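Local structure of HTH-type transcriptional regulator mcbR (Escherichia coli UMEA 3718-1, 4P9F) at residues E177-L182 against M202-A207. The protein represses expression of McbA by binding its promoter region, which prevents colanic acid overproduction and mucoidy, and is important for biofilm formation. Numbering follows the deposited sequence.
Sequences ENYHLL and MQQNIA
Asn178 and Gln204 meet amide to amide, a small worked example of how polar side chains reach across the space between two helices. The axes of 177-182 and 202-207 run nearly antiparallel, 11.7 Å apart. Asn178, at the N-terminal end of helix 177-187, reaches over so that its ND2 lies 2.7 Å from OE1 of Gln204. The bond is short but weak, the N-H pointing well off the oxygen at 120°, with the two amide planes turned 44° from each other. Gln204 reaches back from the other helix: its CG sits between the backbone N and the carbonyl carbon (chi1 70°), and an extended chain beyond it carries the amide across. There NE2 hydrogen-bonds the backbone O of His175, the stronger of the two bonds and the one that mainly orients the amide. Shortened to an alanine, Gln204 is likely to leave the His175 carbonyl without this donor and Asn178 without its weak partner, and to open a gap beside Tyr179.

One residue on, the Tyr179 ring passes beside Gln204, its CE1 4.4 Å from NE2. Its hydroxyl receives a straighter bond from Asn205, ND2 to OH 3.2 Å, although the exact place of OH is less certain. Leu110 and Leu113 of helix 100-119 pack against the same tyrosine, and Ile201 touches both Asn178 and Tyr179. Within the all-helical FCD domain, the uncharged amide and hydroxyl groups thus give at most a modest, direction-dependent link, one bond badly aimed and the other uncertain, accompanied by these apolar contacts.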
loop_
_atom_site.group_PDB
_atom_site.type_symbol
_atom_site.label_atom_id
_atom_site.label_comp_id
_atom_site.label_asym_id
_atom_site.label_seq_id
_atom_site.Cartn_x
_atom_site.Cartn_y
_atom_site.Cartn_z
ATOM N N GLU A 177 -0.193 -27.776 8.415
ATOM C CA GLU A 177 0.088 -28.646 7.285
ATOM C C GLU A 177 0.158 -27.835 5.986
ATOM O O GLU A 177 0.990 -28.116 5.120
ATOM C CB GLU A 177 -0.952 -29.754 7.170
ATOM C CG GLU A 177 -0.634 -30.959 8.027
ATOM C CD GLU A 177 0.781 -31.479 7.805
ATOM O OE1 GLU A 177 1.083 -31.966 6.695
ATOM O OE2 GLU A 177 1.595 -31.393 8.744
ATOM N N ASN A 178 -0.707 -26.834 5.848
ATOM C CA ASN A 178 -0.642 -25.975 4.673
ATOM C C ASN A 178 0.688 -25.237 4.550
ATOM O O ASN A 178 1.128 -24.952 3.435
ATOM C CB ASN A 178 -1.802 -24.968 4.669
ATOM C CG ASN A 178 -3.109 -25.578 4.161
ATOM O OD1 ASN A 178 -3.107 -26.460 3.298
ATOM N ND2 ASN A 178 -4.230 -25.103 4.690
ATOM N N TYR A 179 1.338 -24.963 5.679
ATOM C CA TYR A 179 2.641 -24.295 5.680
ATOM C C TYR A 179 3.726 -25.259 5.182
ATOM O O TYR A 179 4.589 -24.872 4.391
ATOM C CB TYR A 179 2.984 -23.771 7.079
ATOM C CG TYR A 179 2.172 -22.564 7.502
ATOM C CD1 TYR A 179 0.885 -22.720 8.003
ATOM C CD2 TYR A 179 2.683 -21.276 7.408
ATOM C CE1 TYR A 179 0.126 -21.634 8.388
ATOM C CE2 TYR A 179 1.924 -20.171 7.798
ATOM C CZ TYR A 179 0.646 -20.368 8.286
ATOM O OH TYR A 179 -0.133 -19.299 8.683
ATOM N N HIS A 180 3.665 -26.510 5.635
ATOM C CA HIS A 180 4.544 -27.559 5.124
ATOM C C HIS A 180 4.395 -27.712 3.615
ATOM O O HIS A 180 5.383 -27.788 2.887
ATOM C CB HIS A 180 4.230 -28.911 5.789
ATOM C CG HIS A 180 4.647 -28.996 7.223
ATOM N ND1 HIS A 180 5.970 -29.016 7.610
ATOM C CD2 HIS A 180 3.920 -29.079 8.361
ATOM C CE1 HIS A 180 6.039 -29.102 8.926
ATOM N NE2 HIS A 180 4.811 -29.144 9.407
ATOM N N LEU A 181 3.147 -27.712 3.150
ATOM C CA LEU A 181 2.856 -27.874 1.737
ATOM C C LEU A 181 3.379 -26.676 0.931
ATOM O O LEU A 181 3.904 -26.840 -0.162
ATOM C CB LEU A 181 1.349 -28.069 1.534
ATOM C CG LEU A 181 0.794 -29.406 2.042
ATOM C CD1 LEU A 181 -0.716 -29.486 1.857
ATOM C CD2 LEU A 181 1.475 -30.561 1.298
ATOM N N LEU A 182 3.244 -25.475 1.485
ATOM C CA LEU A 182 3.770 -24.287 0.826
ATOM C C LEU A 182 5.297 -24.360 0.697
ATOM O O LEU A 182 5.864 -24.039 -0.347
ATOM C CB LEU A 182 3.373 -23.025 1.591
ATOM C CG LEU A 182 3.964 -21.739 1.049
ATOM C CD1 LEU A 182 3.512 -21.545 -0.396
ATOM C CD2 LEU A 182 3.552 -20.541 1.912
HETATM N N MSE A 202 -4.423 -18.456 3.663
HETATM C CA MSE A 202 -5.157 -17.235 3.906
HETATM C C MSE A 202 -6.627 -17.526 4.145
HETATM O O MSE A 202 -7.214 -16.993 5.081
HETATM C CB MSE A 202 -4.971 -16.255 2.743
HETATM C CG MSE A 202 -3.533 -15.684 2.649
HETATM SE SE MSE A 202 -3.356 -14.235 1.310
HETATM C CE MSE A 202 -3.525 -15.251 -0.335
ATOM N N GLN A 203 -7.211 -18.404 3.334
ATOM C CA GLN A 203 -8.626 -18.752 3.491
ATOM C C GLN A 203 -8.932 -19.317 4.877
ATOM O O GLN A 203 -9.887 -18.883 5.538
ATOM C CB GLN A 203 -9.067 -19.761 2.425
ATOM C CG GLN A 203 -9.375 -19.142 1.092
ATOM C CD GLN A 203 -9.769 -20.169 0.054
ATOM O OE1 GLN A 203 -10.151 -21.296 0.387
ATOM N NE2 GLN A 203 -9.669 -19.789 -1.213
ATOM N N GLN A 204 -8.111 -20.258 5.334
ATOM C CA GLN A 204 -8.359 -20.873 6.637
ATOM C C GLN A 204 -8.122 -19.877 7.792
ATOM O O GLN A 204 -8.847 -19.906 8.788
ATOM C CB GLN A 204 -7.498 -22.133 6.818
ATOM C CG GLN A 204 -5.993 -21.884 6.977
ATOM C CD GLN A 204 -5.171 -23.169 7.132
ATOM O OE1 GLN A 204 -5.657 -24.271 6.864
ATOM N NE2 GLN A 204 -3.924 -23.025 7.576
ATOM N N ASN A 205 -7.146 -18.977 7.653
ATOM C CA ASN A 205 -6.849 -18.028 8.731
ATOM C C ASN A 205 -7.930 -16.942 8.829
ATOM O O ASN A 205 -8.347 -16.542 9.924
ATOM C CB ASN A 205 -5.448 -17.395 8.549
ATOM C CG ASN A 205 -4.313 -18.401 8.784
ATOM O OD1 ASN A 205 -4.539 -19.495 9.295
ATOM N ND2 ASN A 205 -3.088 -18.015 8.445
ATOM N N ILE A 206 -8.390 -16.483 7.678
ATOM C CA ILE A 206 -9.471 -15.505 7.589
ATOM C C ILE A 206 -10.773 -16.056 8.173
ATOM O O ILE A 206 -11.507 -15.344 8.871
ATOM C CB ILE A 206 -9.694 -15.080 6.106
ATOM C CG1 ILE A 206 -8.548 -14.177 5.621
ATOM C CG2 ILE A 206 -11.011 -14.345 5.900
ATOM C CD1 ILE A 206 -8.539 -13.993 4.100
ATOM N N ALA A 207 -11.047 -17.328 7.899
ATOM C CA ALA A 207 -12.247 -17.982 8.394
ATOM C C ALA A 207 -12.311 -17.904 9.920
ATOM O O ALA A 207 -13.378 -17.717 10.510
ATOM C CB ALA A 207 -12.283 -19.437 7.925
#